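Local coordinates for protein putative sugar kinase PH1459 (PDB 3EWM) that is a PfkB-family carbohydrate kinase that probably uses ATP to phosphorylate a sugar, possibly fructose, at residues 9-14 / 88-93; 28-33 / 62-67. All blocks are in the same frame, centred on the assembly; numbering follows the deposited sequence.

Contact 1: 9-14 / 88-93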
# COMPACT_ATOMS: atom_id res chain seq x y z
N GLU A 9 2.07 -13.66 7.25
CA GLU A 9 2.02 -12.56 6.32
C GLU A 9 2.73 -12.90 5.00
O GLU A 9 3.83 -13.46 4.99
CB GLU A 9 2.59 -11.28 6.95
CG GLU A 9 4.05 -11.27 7.24
CD GLU A 9 4.44 -11.91 8.56
OE1 GLU A 9 3.63 -12.67 9.14
OE2 GLU A 9 5.59 -11.67 8.99
N LEU A 10 2.06 -12.56 3.92
CA LEU A 10 2.62 -12.64 2.58
C LEU A 10 2.24 -11.34 1.94
O LEU A 10 1.04 -10.97 1.89
CB LEU A 10 2.06 -13.84 1.80
CG LEU A 10 2.33 -13.91 0.28
CD1 LEU A 10 3.82 -14.00 -0.03
CD2 LEU A 10 1.55 -15.07 -0.37
N LEU A 11 3.25 -10.60 1.50
CA LEU A 11 3.02 -9.22 1.10
C LEU A 11 4.00 -8.76 0.04
O LEU A 11 5.01 -9.42 -0.22
CB LEU A 11 3.10 -8.28 2.33
CG LEU A 11 4.31 -8.44 3.28
CD1 LEU A 11 5.56 -7.86 2.67
CD2 LEU A 11 4.02 -7.77 4.62
N ILE A 12 3.69 -7.60 -0.56
CA ILE A 12 4.62 -6.88 -1.42
C ILE A 12 5.54 -6.01 -0.56
O ILE A 12 5.09 -5.16 0.21
CB ILE A 12 3.88 -5.95 -2.45
CG1 ILE A 12 2.88 -6.74 -3.31
CG2 ILE A 12 4.89 -5.18 -3.30
CD1 ILE A 12 3.55 -7.65 -4.37
N ASP A 13 6.84 -6.23 -0.67
CA ASP A 13 7.79 -5.28 -0.14
C ASP A 13 8.05 -4.27 -1.23
O ASP A 13 8.49 -4.62 -2.33
CB ASP A 13 9.12 -5.93 0.26
CG ASP A 13 9.07 -6.62 1.60
OD1 ASP A 13 8.19 -6.31 2.41
OD2 ASP A 13 9.93 -7.47 1.86
N LEU A 14 7.79 -3.02 -0.93
CA LEU A 14 8.18 -1.95 -1.84
C LEU A 14 9.43 -1.35 -1.25
O LEU A 14 9.40 -0.66 -0.24
CB LEU A 14 7.05 -0.95 -2.00
CG LEU A 14 5.99 -1.66 -2.84
CD1 LEU A 14 4.58 -1.42 -2.28
CD2 LEU A 14 6.12 -1.28 -4.29
N GLY A 88 -1.35 -7.49 0.92
CA GLY A 88 -0.42 -6.81 1.80
C GLY A 88 0.65 -6.05 1.05
O GLY A 88 1.20 -6.52 0.04
N ILE A 89 0.94 -4.87 1.57
CA ILE A 89 2.02 -4.07 1.07
C ILE A 89 2.75 -3.45 2.25
O ILE A 89 2.17 -3.14 3.30
CB ILE A 89 1.55 -2.94 0.09
CG1 ILE A 89 0.54 -2.03 0.79
CG2 ILE A 89 1.05 -3.50 -1.29
CD1 ILE A 89 0.42 -0.70 0.13
N VAL A 90 4.05 -3.34 2.09
CA VAL A 90 4.85 -2.59 3.02
C VAL A 90 5.88 -1.80 2.24
O VAL A 90 6.48 -2.32 1.30
CB VAL A 90 5.48 -3.49 4.14
CG1 VAL A 90 6.31 -4.59 3.55
CG2 VAL A 90 6.34 -2.64 5.13
N PHE A 91 6.05 -0.54 2.62
CA PHE A 91 7.09 0.32 2.07
C PHE A 91 8.25 0.27 3.04
O PHE A 91 8.05 0.44 4.24
CB PHE A 91 6.56 1.74 1.91
CG PHE A 91 5.42 1.83 0.94
CD1 PHE A 91 5.67 2.08 -0.42
CD2 PHE A 91 4.11 1.62 1.36
CE1 PHE A 91 4.63 2.13 -1.33
CE2 PHE A 91 3.06 1.69 0.45
CZ PHE A 91 3.33 1.93 -0.89
N VAL A 92 9.43 -0.02 2.52
CA VAL A 92 10.54 -0.36 3.38
C VAL A 92 11.74 0.50 3.02
O VAL A 92 12.04 0.72 1.84
CB VAL A 92 10.87 -1.90 3.36
CG1 VAL A 92 9.60 -2.71 3.42
CG2 VAL A 92 11.56 -2.28 2.11
N GLN A 93 12.35 1.07 4.05
CA GLN A 93 13.67 1.65 3.89
C GLN A 93 14.64 0.76 4.66
O GLN A 93 14.64 0.76 5.90
CB GLN A 93 13.73 3.10 4.36
CG GLN A 93 15.14 3.73 4.29
CD GLN A 93 15.80 3.56 2.92
OE1 GLN A 93 16.36 2.51 2.62
NE2 GLN A 93 15.75 4.61 2.10
O HOH W 1 -1.49 -10.30 1.44

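Contact 2: 28-33 / 62-67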
# COMPACT_ATOMS: atom_id res chain seq x y z
N PHE A 28 10.66 2.81 -5.53
CA PHE A 28 10.49 1.57 -4.81
C PHE A 28 10.49 0.40 -5.76
O PHE A 28 9.69 0.37 -6.71
CB PHE A 28 9.17 1.57 -4.05
CG PHE A 28 9.08 2.64 -3.03
CD1 PHE A 28 9.60 2.44 -1.76
CD2 PHE A 28 8.49 3.87 -3.34
CE1 PHE A 28 9.50 3.44 -0.79
CE2 PHE A 28 8.40 4.87 -2.38
CZ PHE A 28 8.90 4.66 -1.11
N GLU A 29 11.38 -0.55 -5.49
CA GLU A 29 11.39 -1.85 -6.13
C GLU A 29 10.38 -2.80 -5.47
O GLU A 29 10.35 -2.95 -4.24
CB GLU A 29 12.77 -2.45 -6.01
CG GLU A 29 13.48 -2.62 -7.32
CD GLU A 29 14.59 -3.63 -7.22
OE1 GLU A 29 15.40 -3.50 -6.29
OE2 GLU A 29 14.63 -4.57 -8.05
N LYS A 30 9.60 -3.47 -6.31
CA LYS A 30 8.58 -4.40 -5.84
C LYS A 30 9.19 -5.80 -5.73
O LYS A 30 9.78 -6.32 -6.67
CB LYS A 30 7.37 -4.40 -6.80
CG LYS A 30 6.47 -5.64 -6.75
CD LYS A 30 5.14 -5.36 -7.49
CE LYS A 30 4.71 -6.56 -8.36
NZ LYS A 30 5.69 -6.85 -9.48
N HIS A 31 9.04 -6.39 -4.55
CA HIS A 31 9.55 -7.75 -4.32
C HIS A 31 8.56 -8.50 -3.46
O HIS A 31 7.77 -7.87 -2.74
CB HIS A 31 10.88 -7.71 -3.59
CG HIS A 31 11.99 -7.06 -4.36
ND1 HIS A 31 12.69 -7.72 -5.35
CD2 HIS A 31 12.53 -5.82 -4.27
CE1 HIS A 31 13.61 -6.90 -5.85
NE2 HIS A 31 13.53 -5.75 -5.21
N PRO A 32 8.61 -9.84 -3.49
CA PRO A 32 7.80 -10.61 -2.55
C PRO A 32 8.41 -10.57 -1.17
O PRO A 32 9.62 -10.62 -1.03
CB PRO A 32 7.86 -12.03 -3.10
CG PRO A 32 8.61 -11.97 -4.38
CD PRO A 32 9.40 -10.71 -4.38
N GLY A 33 7.56 -10.45 -0.15
CA GLY A 33 8.04 -10.39 1.20
C GLY A 33 7.10 -11.02 2.20
O GLY A 33 6.06 -11.61 1.83
N GLY A 62 -1.41 -9.95 -5.56
CA GLY A 62 -1.69 -11.31 -5.09
C GLY A 62 -1.22 -12.34 -6.09
O GLY A 62 -0.56 -13.32 -5.73
N GLU A 63 -1.56 -12.13 -7.36
CA GLU A 63 -1.09 -13.03 -8.42
C GLU A 63 0.42 -13.08 -8.52
O GLU A 63 0.97 -14.15 -8.64
CB GLU A 63 -1.65 -12.59 -9.77
CG GLU A 63 -3.14 -12.85 -9.88
CD GLU A 63 -3.81 -11.95 -10.88
OE1 GLU A 63 -3.14 -11.51 -11.84
OE2 GLU A 63 -5.02 -11.69 -10.71
N TYR A 64 1.07 -11.92 -8.44
CA TYR A 64 2.52 -11.86 -8.44
C TYR A 64 3.13 -12.70 -7.34
O TYR A 64 4.04 -13.49 -7.59
CB TYR A 64 2.98 -10.41 -8.30
CG TYR A 64 4.43 -10.21 -8.00
CD1 TYR A 64 5.39 -10.32 -9.00
CD2 TYR A 64 4.85 -9.87 -6.71
CE1 TYR A 64 6.72 -10.10 -8.74
CE2 TYR A 64 6.18 -9.65 -6.44
CZ TYR A 64 7.11 -9.77 -7.46
OH TYR A 64 8.44 -9.55 -7.20
N LEU A 65 2.66 -12.51 -6.12
CA LEU A 65 3.23 -13.25 -4.99
C LEU A 65 3.09 -14.75 -5.16
O LEU A 65 4.03 -15.49 -4.92
CB LEU A 65 2.59 -12.80 -3.66
CG LEU A 65 2.94 -11.36 -3.32
CD1 LEU A 65 2.10 -10.89 -2.12
CD2 LEU A 65 4.42 -11.19 -3.04
N ILE A 66 1.90 -15.19 -5.57
CA ILE A 66 1.68 -16.62 -5.76
C ILE A 66 2.64 -17.14 -6.84
O ILE A 66 3.28 -18.18 -6.68
CB ILE A 66 0.20 -16.92 -6.11
CG1 ILE A 66 -0.71 -16.64 -4.89
CG2 ILE A 66 0.04 -18.35 -6.57
CD1 ILE A 66 -2.18 -16.49 -5.25
N GLU A 67 2.77 -16.39 -7.93
CA GLU A 67 3.65 -16.80 -9.04
C GLU A 67 5.10 -16.90 -8.61
O GLU A 67 5.77 -17.86 -8.95
CB GLU A 67 3.52 -15.85 -10.23
CG GLU A 67 2.23 -16.04 -11.04
CD GLU A 67 2.11 -15.05 -12.20
OE1 GLU A 67 3.08 -14.28 -12.43
OE2 GLU A 67 1.03 -15.00 -12.83

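Contact 1: 9-14 / 88-93
Strand 11-14 runs parallel to strand 88-93, with Ile-12 opposite Ile-89, Asp-13 opposite Val-90 and Leu-14 opposite Phe-91, the two short strands inclined by 18°, as the central pair of a small four-stranded sheet set apart from the large nucleotide-binding sheet. Such a sheet is the lid of PfkB kinases, which in dimeric members also forms the subunit interface. Four short backbone bonds lace the pair: Ile-12 N to Gly-88 O, Val-90 N to Ile-12 O, Leu-14 N to Val-90 O and Val-92 N to Leu-14 O.

One face of the pair carries Ile-12, Leu-14, Ile-89 and Phe-91. Leu-14 (chi1 -72°) and Phe-91 (chi1 -63°) both hold CG anti to the carbonyl carbon, which sends the two side chains the same way and lets them lie alongside each other. CD1 of Leu-14 sits over the Phe-91 ring, 4.0 Å from its centroid, in a CH-pi contact. That ring also meets Phe-28 and, on the second subunit, Phe-61 edge to face, so an alanine here would probably leave Leu-14 CD1 without its aromatic platform and open a gap at the dimer interface. On the other face, Leu-11 CD1 presses against Val-90 CG1 at 3.5 Å, a tight fit. Just before the first direct backbone bond, one water bridges the two segments, donating to Leu-10 O at 2.7 Å and accepting from Gly-88 N at 2.9 Å.

Contact 2: 28-33 / 62-67
Lys-30 reaches from strand 27-33, outermost in its own chain's lid sheet, to Tyr-64 on helix 60-71 of the large domain, a strand-on-helix packing in which the axes of the two segments approach to 8.7 Å. At Phe-28 and Glu-29 the sheet runs on antiparallel into the second subunit. From CB, which points toward the helix, the lysine chain leaves with CG anti to the backbone N (chi1 159°), and this carries CG to within 4.0 Å of Tyr-64 CE2. Bends at the third and fourth torsions then fold the end of the chain across the ring. CE lies almost over the ring centre, 3.6 Å from the centroid, as a CH-pi contact; NZ follows at much the same height, shifted toward CD1 and CE1, and makes a cation-pi interaction with its direction 17° off the ring normal. From its place over the ring, NZ also donates to the backbone O atoms of Lys-23 and Val-25 of the second subunit.

Tyr-64 comes from the opposite direction and continues past the lysine, its hydroxyl lying beside the strand backbone. Pro-32 crosses it at about a right angle, with CD 3.2 Å from Tyr-64 OH, and the carbonyl carbon of His-31 stands at the ring edge. From the next residue of the helix, Leu-65 CD2 abuts Pro-32 CB at 3.5 Å. Within the chain, Ile-12 backs both Lys-30 and Tyr-64.

With its ammonium group gripped by two carbonyls of the partner chain and one aromatic face, this buried lysine probably keeps its positive charge, and a single side chain thereby ties strand, helix and second subunit together.

Overall arrangement
Both contacts draw on the same lid sheet, their centres 9 Å apart, and contact 2 is nested within the chain loop that contact 1 closes. Strands 11-16 and 27-33 are antiparallel neighbours, probably hydrogen-bonded through Leu-11 O with Gly-33 N and Asp-13 N with His-31 O, so the pairing in 9-14 / 88-93 passes directly into the strand used by 28-33 / 62-67. Contact 1 is buried inside the sheet and relies on regular backbone bonding with apolar packing. Contact 2, on the strand where the sheet continues into the second subunit, is only partly buried and joins sheet to helix through aromatic, aliphatic and cationic side chains. Both touch that subunit, contact 1 by hydrophobic packing, contact 2 also by polar bonds and the antiparallel beta ladder.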